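Local coordinates for protein 3-Hydroxyacyl-CoA dehydrogenase (PDB 4PZE) that catalyses the NAD+-dependent interconversion of (3S)-3-hydroxyacyl-CoA and 3-oxoacyl-CoA, at residues V86-T91 with I114-S119; E92-K97 with T124-V129; E152-L157 with P185-N190. One frame throughout, in Å; residues are numbered along the deposited sequence.

Contact 1 (V86-T91 with I114-S119); sequences VIEAAT and IASNTS. With CAA (acetoacetyl-coenzyme A), chain J.
Val86, Ile87 and Glu88 pair with Ile114, Ala115 and Ser116 as two neighbouring parallel strands of the Rossmann-type NAD-binding domain. They are the strands of a beta-alpha-beta crossover whose helix is 94-107. Three backbone hydrogen bonds hold them. Ala115 N donates to Val86 O at 2.8 Å, and Glu88 N donates to Ala115 O at 2.9 Å. Asn117 N closes the pairing on Glu88 O at 3.0 Å. On one face Ile87 CG1 lies against Ala115 CB at 3.9 Å. Strand 5-9 flanks 86-88 on its far side, and strand 136-141 flanks 114-117. Ser119, at the end of 114-119, is predicted to bind both NAD+ and CoA.

On the other face Glu88 meets Ser116. The Glu88 side chain leaves the backbone with CG anti to its N, then bends at chi2 (-85°). This sets the carboxylate beside the serine and at the start of the following turn. Ser116 OG is 2.9 Å from Glu88 OE1, though the hydroxyl could instead turn to Asn117 O. Glu88 OE1 also forms a salt bridge with Lys97, a predicted NAD+ ligand. The second carboxylate oxygen ties down the turn after the strand: Glu88 OE2 accepts from Ala90 N at 2.6 Å and from Thr91 N at 3.2 Å, met by both nearly end-on to its C-O bond.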
loop_
_atom_site.group_PDB
_atom_site.type_symbol
_atom_site.label_atom_id
_atom_site.label_comp_id
_atom_site.label_asym_id
_atom_site.label_seq_id
_atom_site.Cartn_x
_atom_site.Cartn_y
_atom_site.Cartn_z
ATOM N N VAL A 86 30.810 12.983 -5.636
ATOM C CA VAL A 86 30.897 11.532 -5.748
ATOM C C VAL A 86 29.773 10.862 -4.978
ATOM O O VAL A 86 29.457 11.238 -3.851
ATOM C CB VAL A 86 32.216 10.990 -5.184
ATOM C CG1 VAL A 86 32.392 9.523 -5.561
ATOM C CG2 VAL A 86 33.385 11.831 -5.673
ATOM N N ILE A 87 29.199 9.842 -5.593
ATOM C CA ILE A 87 28.120 9.071 -5.007
ATOM C C ILE A 87 28.655 7.683 -4.804
ATOM O O ILE A 87 28.971 7.032 -5.775
ATOM C CB ILE A 87 26.924 8.969 -5.980
ATOM C CG1 ILE A 87 26.254 10.340 -6.152
ATOM C CG2 ILE A 87 25.927 7.906 -5.511
ATOM C CD1 ILE A 87 25.503 10.486 -7.448
ATOM N N GLU A 88 28.753 7.234 -3.555
ATOM C CA GLU A 88 29.185 5.871 -3.267
ATOM C C GLU A 88 28.016 4.936 -3.517
ATOM O O GLU A 88 26.917 5.156 -3.018
ATOM C CB GLU A 88 29.696 5.751 -1.829
ATOM C CG GLU A 88 30.155 4.351 -1.428
ATOM C CD GLU A 88 29.009 3.470 -0.962
ATOM O OE1 GLU A 88 28.343 3.829 0.043
ATOM O OE2 GLU A 88 28.772 2.429 -1.610
ATOM N N ALA A 89 28.252 3.899 -4.309
ATOM C CA ALA A 89 27.190 2.996 -4.690
ATOM C C ALA A 89 27.713 1.562 -4.822
ATOM O O ALA A 89 27.414 0.849 -5.772
ATOM C CB ALA A 89 26.571 3.478 -5.983
ATOM N N ALA A 90 28.488 1.142 -3.835
ATOM C CA ALA A 90 29.197 -0.121 -3.893
ATOM C C ALA A 90 28.681 -1.159 -2.912
ATOM O O ALA A 90 28.746 -2.332 -3.211
ATOM C CB ALA A 90 30.673 0.120 -3.643
ATOM N N THR A 91 28.181 -0.758 -1.748
ATOM C CA THR A 91 28.042 -1.716 -0.644
ATOM C C THR A 91 27.109 -1.303 0.509
ATOM O O THR A 91 27.113 -0.150 0.948
ATOM C CB THR A 91 29.442 -2.011 -0.043
ATOM O OG1 THR A 91 29.365 -3.083 0.901
ATOM C CG2 THR A 91 30.012 -0.764 0.657
ATOM N N ILE A 114 30.039 14.454 -0.937
ATOM C CA ILE A 114 30.088 12.996 -0.958
ATOM C C ILE A 114 28.697 12.447 -0.569
ATOM O O ILE A 114 28.160 12.770 0.506
ATOM C CB ILE A 114 31.158 12.464 0.026
ATOM C CG1 ILE A 114 32.496 13.201 -0.191
ATOM C CG2 ILE A 114 31.299 10.951 -0.109
ATOM C CD1 ILE A 114 33.576 12.911 0.834
ATOM N N ALA A 115 28.110 11.640 -1.456
ATOM C CA ALA A 115 26.824 11.009 -1.193
ATOM C C ALA A 115 27.032 9.542 -0.992
ATOM O O ALA A 115 28.096 9.003 -1.316
ATOM C CB ALA A 115 25.877 11.228 -2.346
ATOM N N SER A 116 26.018 8.895 -0.432
ATOM C CA SER A 116 26.033 7.440 -0.274
ATOM C C SER A 116 24.629 6.884 -0.425
ATOM O O SER A 116 23.698 7.278 0.290
ATOM C CB SER A 116 26.638 7.019 1.068
ATOM O OG SER A 116 26.492 5.626 1.272
ATOM N N ASN A 117 24.486 6.007 -1.405
ATOM C CA ASN A 117 23.275 5.257 -1.611
ATOM C C ASN A 117 23.154 4.228 -0.468
ATOM O O ASN A 117 24.157 3.865 0.135
ATOM C CB ASN A 117 23.359 4.579 -2.980
ATOM C CG ASN A 117 22.073 3.906 -3.379
ATOM O OD1 ASN A 117 21.897 2.709 -3.174
ATOM N ND2 ASN A 117 21.168 4.668 -3.953
ATOM N N THR A 118 21.937 3.793 -0.159
ATOM C CA THR A 118 21.674 2.859 0.947
ATOM C C THR A 118 20.192 2.594 0.817
ATOM O O THR A 118 19.543 3.181 -0.027
ATOM C CB THR A 118 22.414 3.222 2.263
ATOM O OG1 THR A 118 22.058 2.281 3.308
ATOM C CG2 THR A 118 22.089 4.680 2.717
ATOM N N SER A 119 19.668 1.746 1.693
ATOM C CA SER A 119 18.306 1.629 2.222
ATOM C C SER A 119 18.247 1.504 3.747
ATOM O O SER A 119 17.203 1.793 4.345
ATOM C CB SER A 119 17.604 0.444 1.577
ATOM O OG SER A 119 18.466 -0.205 0.665
HETATM N N1A CAA J . 7.810 -10.966 -18.267
HETATM C C2A CAA J . 6.926 -9.974 -18.031
HETATM N N3A CAA J . 7.294 -8.676 -17.918
HETATM C C4A CAA J . 8.594 -8.261 -18.035
HETATM C C5A CAA J . 9.610 -9.305 -18.295
HETATM C C6A CAA J . 9.137 -10.719 -18.408
HETATM N N6A CAA J . 9.999 -11.738 -18.645
HETATM N N7A CAA J . 10.794 -8.660 -18.369
HETATM C C8A CAA J . 10.574 -7.331 -18.174
HETATM N N9A CAA J . 9.263 -7.081 -17.960
HETATM C C1B CAA J . 8.723 -5.692 -17.739
HETATM C C2B CAA J . 7.216 -5.615 -17.908
HETATM O O2B CAA J . 6.870 -5.730 -19.294
HETATM C C3B CAA J . 6.851 -4.289 -17.250
HETATM O O3B CAA J . 6.648 -3.225 -18.200
HETATM P P3B CAA J . 5.255 -2.928 -18.992
HETATM O O7A CAA J . 5.421 -3.684 -20.294
HETATM O O8A CAA J . 5.224 -1.428 -19.172
HETATM O O9A CAA J . 4.141 -3.431 -18.099
HETATM C C4B CAA J . 8.019 -3.998 -16.293
HETATM O O4B CAA J . 8.944 -5.090 -16.450
HETATM C C5B CAA J . 7.611 -3.860 -14.822
HETATM O O5B CAA J . 6.482 -2.991 -14.654
HETATM P P1A CAA J . 5.051 -3.551 -14.132
HETATM O O1A CAA J . 4.358 -4.245 -15.280
HETATM O O2A CAA J . 5.292 -4.356 -12.877
HETATM O O3A CAA J . 4.165 -2.221 -13.835
HETATM P P2A CAA J . 3.339 -1.864 -12.481
HETATM O O4A CAA J . 2.138 -1.003 -12.826
HETATM O O5A CAA J . 3.138 -3.105 -11.640
HETATM O O6A CAA J . 4.431 -0.910 -11.775
HETATM C CBP CAA J . 5.916 -1.253 -9.865
HETATM C CCP CAA J . 4.561 -0.749 -10.364
HETATM C CDP CAA J . 7.025 -0.544 -10.634
HETATM C CEP CAA J . 6.017 -2.747 -10.156
HETATM C CAP CAA J . 6.094 -0.909 -8.364
HETATM O OAP CAA J . 4.875 -0.439 -7.769
HETATM C C9P CAA J . 6.563 -2.074 -7.533
HETATM O O9P CAA J . 5.767 -2.945 -7.213
HETATM N N8P CAA J . 7.849 -2.080 -7.171
HETATM C C7P CAA J . 8.422 -3.128 -6.336
HETATM C C6P CAA J . 9.445 -2.606 -5.325
HETATM C C5P CAA J . 8.857 -1.629 -4.311
HETATM O O5P CAA J . 7.694 -1.256 -4.384
HETATM N N4P CAA J . 9.624 -1.182 -3.317
HETATM C C3P CAA J . 10.987 -1.603 -3.077
HETATM C C2P CAA J . 11.896 -0.445 -2.658
HETATM S S1P CAA J . 12.427 -0.517 -0.973
HETATM C C1 CAA J . 13.139 -2.032 -0.792
HETATM O O1 CAA J . 13.111 -2.856 -1.679
HETATM C C2 CAA J . 13.848 -2.457 0.468
HETATM C C3 CAA J . 15.350 -2.520 0.285
HETATM O O3 CAA J . 16.006 -2.806 1.273
HETATM C C4 CAA J . 16.015 -2.231 -1.042
#

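Contact 2 (E92-K97 with T124-V129)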
loop_
_atom_site.group_PDB
_atom_site.type_symbol
_atom_site.label_atom_id
_atom_site.label_comp_id
_atom_site.label_asym_id
_atom_site.label_seq_id
_atom_site.Cartn_x
_atom_site.Cartn_y
_atom_site.Cartn_z
ATOM N N GLU A 92 26.343 -2.275 1.009
ATOM C CA GLU A 92 25.586 -2.145 2.269
ATOM C C GLU A 92 26.348 -2.742 3.466
ATOM O O GLU A 92 25.847 -2.775 4.594
ATOM C CB GLU A 92 24.222 -2.812 2.132
ATOM C CG GLU A 92 23.340 -2.175 1.066
ATOM C CD GLU A 92 22.779 -0.817 1.475
ATOM O OE1 GLU A 92 23.473 -0.010 2.131
ATOM O OE2 GLU A 92 21.621 -0.555 1.118
ATOM N N ASN A 93 27.573 -3.200 3.225
ATOM C CA ASN A 93 28.442 -3.601 4.313
ATOM C C ASN A 93 28.985 -2.366 5.028
ATOM O O ASN A 93 29.708 -1.565 4.406
ATOM C CB ASN A 93 29.607 -4.447 3.798
ATOM C CG ASN A 93 30.490 -4.909 4.916
ATOM O OD1 ASN A 93 31.462 -4.239 5.273
ATOM N ND2 ASN A 93 30.104 -6.003 5.544
ATOM N N TYR A 94 28.667 -2.224 6.320
ATOM C CA TYR A 94 29.071 -1.033 7.048
ATOM C C TYR A 94 30.588 -0.813 7.039
ATOM O O TYR A 94 31.047 0.267 6.674
ATOM C CB TYR A 94 28.530 -1.024 8.481
ATOM C CG TYR A 94 28.853 0.274 9.207
ATOM C CD1 TYR A 94 28.107 1.427 8.994
ATOM C CD2 TYR A 94 29.949 0.356 10.057
ATOM C CE1 TYR A 94 28.432 2.619 9.633
ATOM C CE2 TYR A 94 30.284 1.531 10.695
ATOM C CZ TYR A 94 29.523 2.662 10.492
ATOM O OH TYR A 94 29.893 3.823 11.150
ATOM N N ASP A 95 31.386 -1.808 7.412
ATOM C CA ASP A 95 32.823 -1.530 7.586
ATOM C C ASP A 95 33.544 -1.265 6.277
ATOM O O ASP A 95 34.468 -0.468 6.236
ATOM C CB ASP A 95 33.514 -2.626 8.389
ATOM C CG ASP A 95 33.111 -2.607 9.863
ATOM O OD1 ASP A 95 33.095 -1.513 10.472
ATOM O OD2 ASP A 95 32.796 -3.679 10.418
ATOM N N LEU A 96 33.109 -1.915 5.204
ATOM C CA LEU A 96 33.625 -1.614 3.859
ATOM C C LEU A 96 33.219 -0.206 3.394
ATOM O O LEU A 96 34.029 0.547 2.843
ATOM C CB LEU A 96 33.108 -2.650 2.852
ATOM C CG LEU A 96 33.532 -2.488 1.375
ATOM C CD1 LEU A 96 35.046 -2.522 1.225
ATOM C CD2 LEU A 96 32.889 -3.554 0.506
ATOM N N LYS A 97 31.952 0.135 3.601
ATOM C CA LYS A 97 31.460 1.486 3.322
ATOM C C LYS A 97 32.343 2.555 3.957
ATOM O O LYS A 97 32.685 3.540 3.310
ATOM C CB LYS A 97 30.043 1.649 3.860
ATOM C CG LYS A 97 29.118 2.501 3.008
ATOM C CD LYS A 97 27.674 2.149 3.341
ATOM C CE LYS A 97 26.682 2.896 2.481
ATOM N NZ LYS A 97 26.495 2.271 1.150
ATOM N N THR A 124 23.890 9.719 9.356
ATOM C CA THR A 124 24.607 10.477 10.362
ATOM C C THR A 124 25.844 9.750 10.802
ATOM O O THR A 124 26.893 10.373 10.975
ATOM C CB THR A 124 23.710 10.746 11.577
ATOM O OG1 THR A 124 22.685 11.639 11.157
ATOM C CG2 THR A 124 24.464 11.385 12.747
ATOM N N LYS A 125 25.724 8.438 10.993
ATOM C CA LYS A 125 26.852 7.590 11.430
ATOM C C LYS A 125 27.973 7.574 10.387
ATOM O O LYS A 125 29.150 7.668 10.743
ATOM C CB LYS A 125 26.361 6.177 11.747
ATOM C CG LYS A 125 27.408 5.283 12.379
ATOM C CD LYS A 125 26.912 4.562 13.632
ATOM C CE LYS A 125 27.966 3.565 14.137
ATOM N NZ LYS A 125 28.472 3.817 15.527
ATOM N N LEU A 126 27.602 7.513 9.105
ATOM C CA LEU A 126 28.559 7.646 8.005
ATOM C C LEU A 126 29.153 9.051 7.980
ATOM O O LEU A 126 30.338 9.227 8.215
ATOM C CB LEU A 126 27.899 7.353 6.648
ATOM C CG LEU A 126 27.372 5.941 6.494
ATOM C CD1 LEU A 126 26.438 5.749 5.309
ATOM C CD2 LEU A 126 28.560 5.022 6.381
ATOM N N ALA A 127 28.333 10.054 7.700
ATOM C CA ALA A 127 28.840 11.391 7.530
ATOM C C ALA A 127 29.927 11.656 8.551
ATOM O O ALA A 127 30.934 12.269 8.231
ATOM C CB ALA A 127 27.726 12.407 7.670
ATOM N N ALA A 128 29.746 11.186 9.777
ATOM C CA ALA A 128 30.708 11.480 10.836
ATOM C C ALA A 128 32.115 10.893 10.650
ATOM O O ALA A 128 33.027 11.285 11.388
ATOM C CB ALA A 128 30.156 11.028 12.169
ATOM N N VAL A 129 32.291 9.947 9.717
ATOM C CA VAL A 129 33.624 9.383 9.431
ATOM C C VAL A 129 34.453 10.185 8.427
ATOM O O VAL A 129 35.653 9.948 8.335
ATOM C CB VAL A 129 33.595 7.910 8.944
ATOM C CG1 VAL A 129 32.675 7.078 9.819
ATOM C CG2 VAL A 129 33.252 7.795 7.458
#
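Tyr94 and Leu126 bury the most surface here, and Lys97 comes next. The tyrosine projects from the first turn of helix 94-107 with CG anti to its backbone N (chi1 -175°). That carries the ring across to the short helix 123-127. Ring atom Tyr94 CE1 lies 4.0 Å from Leu126 CD2, and the two side chains run past each other in opposite directions. Farther out, Lys125 crosses the tyrosine at about a right angle. Lys125 CG comes nearest, 3.1 Å from Tyr94 OH, with CE also close. Both Leu126 CD2 and Lys125 CG approach the ring obliquely.

The two helices belong to the Rossmann-type domain. Helix 94-107 links strands 85-88 and 113-117, and helix 123-127 follows strand 113-117. Leu126, on helix 123-127, brings its methyls to helix 94-107, and it also packs on Leu101 of that helix and on Ser116 and Phe136. Leu126 CD1 is 4.0 Å from Lys97 CE. These two side chains meet at about a right angle, through the aliphatic part of the lysine. The chain of Lys97 then bends at chi4, and NZ hydrogen-bonds to Thr91 O and Asn117 O, with the Glu88 carboxylate as its close charged partner. Its salt bridge to Glu92, an observed NAD+ ligand, is long.

Asn93, the N-cap, starts the helix that bears Tyr94: Asn93 OD1 accepts from Leu96 N at 2.8 Å, in the carbonyl plane.

Contact 3 (E152-L157 with P185-N190). With CAA (acetoacetyl-coenzyme A), chain J.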
loop_
_atom_site.group_PDB
_atom_site.type_symbol
_atom_site.label_atom_id
_atom_site.label_comp_id
_atom_site.label_asym_id
_atom_site.label_seq_id
_atom_site.Cartn_x
_atom_site.Cartn_y
_atom_site.Cartn_z
ATOM N N GLU A 152 15.088 9.194 -2.454
ATOM C CA GLU A 152 15.006 9.669 -1.082
ATOM C C GLU A 152 16.332 10.377 -0.860
ATOM O O GLU A 152 17.374 9.821 -1.158
ATOM C CB GLU A 152 14.768 8.519 -0.083
ATOM C CG GLU A 152 13.305 8.063 0.042
ATOM C CD GLU A 152 13.075 6.907 1.048
ATOM O OE1 GLU A 152 13.935 6.005 1.186
ATOM O OE2 GLU A 152 12.012 6.885 1.716
ATOM N N LEU A 153 16.275 11.632 -0.416
ATOM C CA LEU A 153 17.451 12.437 -0.099
ATOM C C LEU A 153 17.462 12.521 1.400
ATOM O O LEU A 153 16.539 13.070 1.996
ATOM C CB LEU A 153 17.307 13.862 -0.634
ATOM C CG LEU A 153 17.255 14.128 -2.134
ATOM C CD1 LEU A 153 16.995 15.616 -2.380
ATOM C CD2 LEU A 153 18.557 13.674 -2.788
ATOM N N ILE A 154 18.501 12.000 2.014
ATOM C CA ILE A 154 18.453 11.751 3.430
ATOM C C ILE A 154 19.533 12.576 4.103
ATOM O O ILE A 154 20.744 12.397 3.863
ATOM C CB ILE A 154 18.599 10.265 3.709
ATOM C CG1 ILE A 154 17.477 9.498 2.983
ATOM C CG2 ILE A 154 18.525 10.005 5.199
ATOM C CD1 ILE A 154 17.939 8.206 2.330
ATOM N N ARG A 155 19.083 13.528 4.913
ATOM C CA ARG A 155 20.006 14.421 5.573
ATOM C C ARG A 155 20.484 13.758 6.832
ATOM O O ARG A 155 19.703 13.417 7.692
ATOM C CB ARG A 155 19.344 15.750 5.898
ATOM C CG ARG A 155 18.936 16.527 4.660
ATOM C CD ARG A 155 18.282 17.860 4.986
ATOM N NE ARG A 155 19.196 18.783 5.672
ATOM C CZ ARG A 155 19.044 20.106 5.757
ATOM N NH1 ARG A 155 18.015 20.736 5.177
ATOM N NH2 ARG A 155 19.966 20.806 6.400
ATOM N N GLY A 156 21.780 13.568 6.936
ATOM C CA GLY A 156 22.361 13.265 8.212
ATOM C C GLY A 156 22.113 14.462 9.096
ATOM O O GLY A 156 21.735 15.531 8.638
ATOM N N LEU A 157 22.368 14.287 10.377
ATOM C CA LEU A 157 22.202 15.367 11.318
ATOM C C LEU A 157 23.074 16.531 10.906
ATOM O O LEU A 157 22.779 17.632 11.284
ATOM C CB LEU A 157 22.604 14.909 12.719
ATOM C CG LEU A 157 21.760 15.481 13.835
ATOM C CD1 LEU A 157 20.361 14.903 13.751
ATOM C CD2 LEU A 157 22.393 15.151 15.173
ATOM N N PRO A 185 15.583 5.358 10.931
ATOM C CA PRO A 185 15.495 3.990 10.445
ATOM C C PRO A 185 14.371 3.810 9.402
ATOM O O PRO A 185 13.232 4.205 9.665
ATOM C CB PRO A 185 15.203 3.189 11.727
ATOM C CG PRO A 185 15.780 4.012 12.837
ATOM C CD PRO A 185 15.549 5.434 12.401
ATOM N N GLY A 186 14.693 3.227 8.237
ATOM C CA GLY A 186 13.720 3.037 7.152
ATOM C C GLY A 186 13.338 4.289 6.332
ATOM O O GLY A 186 12.503 4.237 5.438
ATOM N N PHE A 187 13.926 5.430 6.644
ATOM C CA PHE A 187 13.602 6.653 5.922
ATOM C C PHE A 187 12.076 6.787 5.769
ATOM O O PHE A 187 11.361 6.729 6.771
ATOM C CB PHE A 187 14.395 6.676 4.610
ATOM C CG PHE A 187 15.869 6.349 4.798
ATOM C CD1 PHE A 187 16.553 6.765 5.941
ATOM C CD2 PHE A 187 16.561 5.639 3.845
ATOM C CE1 PHE A 187 17.874 6.464 6.122
ATOM C CE2 PHE A 187 17.899 5.337 4.025
ATOM C CZ PHE A 187 18.554 5.753 5.159
ATOM N N VAL A 188 11.564 6.950 4.565
ATOM C CA VAL A 188 10.136 7.114 4.413
ATOM C C VAL A 188 9.499 5.887 3.779
ATOM O O VAL A 188 8.565 5.296 4.328
ATOM C CB VAL A 188 9.845 8.401 3.614
ATOM C CG1 VAL A 188 8.409 8.443 3.090
ATOM C CG2 VAL A 188 10.134 9.614 4.492
ATOM N N VAL A 189 9.990 5.482 2.620
ATOM C CA VAL A 189 9.280 4.471 1.872
ATOM C C VAL A 189 9.281 3.193 2.665
ATOM O O VAL A 189 8.210 2.653 3.004
ATOM C CB VAL A 189 9.862 4.259 0.482
ATOM C CG1 VAL A 189 9.186 3.080 -0.190
ATOM C CG2 VAL A 189 9.655 5.522 -0.357
ATOM N N ASN A 190 10.475 2.721 2.994
ATOM C CA ASN A 190 10.588 1.443 3.698
ATOM C C ASN A 190 9.937 1.486 5.056
ATOM O O ASN A 190 9.351 0.484 5.498
ATOM C CB ASN A 190 12.049 0.986 3.820
ATOM C CG ASN A 190 12.637 0.550 2.482
ATOM O OD1 ASN A 190 13.827 0.716 2.237
ATOM N ND2 ASN A 190 11.797 0.023 1.606
HETATM N N1A CAA J . 7.810 -10.966 -18.267
HETATM C C2A CAA J . 6.926 -9.974 -18.031
HETATM N N3A CAA J . 7.294 -8.676 -17.918
HETATM C C4A CAA J . 8.594 -8.261 -18.035
HETATM C C5A CAA J . 9.610 -9.305 -18.295
HETATM C C6A CAA J . 9.137 -10.719 -18.408
HETATM N N6A CAA J . 9.999 -11.738 -18.645
HETATM N N7A CAA J . 10.794 -8.660 -18.369
HETATM C C8A CAA J . 10.574 -7.331 -18.174
HETATM N N9A CAA J . 9.263 -7.081 -17.960
HETATM C C1B CAA J . 8.723 -5.692 -17.739
HETATM C C2B CAA J . 7.216 -5.615 -17.908
HETATM O O2B CAA J . 6.870 -5.730 -19.294
HETATM C C3B CAA J . 6.851 -4.289 -17.250
HETATM O O3B CAA J . 6.648 -3.225 -18.200
HETATM P P3B CAA J . 5.255 -2.928 -18.992
HETATM O O7A CAA J . 5.421 -3.684 -20.294
HETATM O O8A CAA J . 5.224 -1.428 -19.172
HETATM O O9A CAA J . 4.141 -3.431 -18.099
HETATM C C4B CAA J . 8.019 -3.998 -16.293
HETATM O O4B CAA J . 8.944 -5.090 -16.450
HETATM C C5B CAA J . 7.611 -3.860 -14.822
HETATM O O5B CAA J . 6.482 -2.991 -14.654
HETATM P P1A CAA J . 5.051 -3.551 -14.132
HETATM O O1A CAA J . 4.358 -4.245 -15.280
HETATM O O2A CAA J . 5.292 -4.356 -12.877
HETATM O O3A CAA J . 4.165 -2.221 -13.835
HETATM P P2A CAA J . 3.339 -1.864 -12.481
HETATM O O4A CAA J . 2.138 -1.003 -12.826
HETATM O O5A CAA J . 3.138 -3.105 -11.640
HETATM O O6A CAA J . 4.431 -0.910 -11.775
HETATM C CBP CAA J . 5.916 -1.253 -9.865
HETATM C CCP CAA J . 4.561 -0.749 -10.364
HETATM C CDP CAA J . 7.025 -0.544 -10.634
HETATM C CEP CAA J . 6.017 -2.747 -10.156
HETATM C CAP CAA J . 6.094 -0.909 -8.364
HETATM O OAP CAA J . 4.875 -0.439 -7.769
HETATM C C9P CAA J . 6.563 -2.074 -7.533
HETATM O O9P CAA J . 5.767 -2.945 -7.213
HETATM N N8P CAA J . 7.849 -2.080 -7.171
HETATM C C7P CAA J . 8.422 -3.128 -6.336
HETATM C C6P CAA J . 9.445 -2.606 -5.325
HETATM C C5P CAA J . 8.857 -1.629 -4.311
HETATM O O5P CAA J . 7.694 -1.256 -4.384
HETATM N N4P CAA J . 9.624 -1.182 -3.317
HETATM C C3P CAA J . 10.987 -1.603 -3.077
HETATM C C2P CAA J . 11.896 -0.445 -2.658
HETATM S S1P CAA J . 12.427 -0.517 -0.973
HETATM C C1 CAA J . 13.139 -2.032 -0.792
HETATM O O1 CAA J . 13.111 -2.856 -1.679
HETATM C C2 CAA J . 13.848 -2.457 0.468
HETATM C C3 CAA J . 15.350 -2.520 0.285
HETATM O O3 CAA J . 16.006 -2.806 1.273
HETATM C C4 CAA J . 16.015 -2.231 -1.042
HETATM O O HOH W 1 12.820 3.918 2.608
#
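This buried contact joins the large sheet to the start of the C-terminal helical part: Glu152 and Ile154 of strand 150-155 meet Phe187, Val188 and Val189 where helix 189-205 begins. In the polar half, Glu152 has CG beside its backbone N (chi1 -81°) and then runs straight, which brings one oxygen to two backbone N-H groups. Val189 N donates to Glu152 OE2 at 2.6 Å, on the syn side and 22° out of the carboxylate plane. Val188 N donates to the same OE2 at 2.9 Å, from above that plane. A water donates to Glu152 OE1 at 2.8 Å and to Gly186 O at 2.9 Å, and accepts from Asn190 N at 2.7 Å.

In the apolar half, Ile154 crosses the Phe187 side chain at about a right angle. Its CD1 sits over one ring face as a CH-pi contact, 3.5 Å from the centroid of the Phe187 ring. The branch Ile154 CG2 touches the same ring at Phe187 CE1, 3.7 Å away. Glu152 OE1 lies at the ring edge, near its plane, with carboxylate and ring planes 76° apart. Val188 and Val189 also pack on Ala209 and Gly217 of the second subunit.

Glu152 lies next to His140, which is predicted to be important for activity. Such a histidine-glutamate pair is characteristic of the 3-hydroxyacyl-CoA dehydrogenase active site, here beside the junction of the two domains.

Contact 1 joins the two strands of the beta-alpha-beta unit; contact 2 packs its helix, 94-107, on helix 123-127. Lys97 connects them: Lys97 NZ is 2.7 Å from Glu88 OE1 in a salt bridge and 2.5 Å from Thr91 O. Their centres are 10 Å apart. Strand 150-155 of contact 3 is in the same sheet, separated from 113-117 by strand 136-141. Phe187 CE2 packs on Ser119 O at 3.6 Å. Contact 2 reaches contact 3 through a probable hydrogen bond from Leu157 N to Thr124 OG1 at 2.8 Å. Acetoacetyl-coenzyme A lies against contacts 1 and 3, with its C4 3.6 Å from Ser119 OG. The Lys97 side chain stays about 12 Å from it at the nearest atoms.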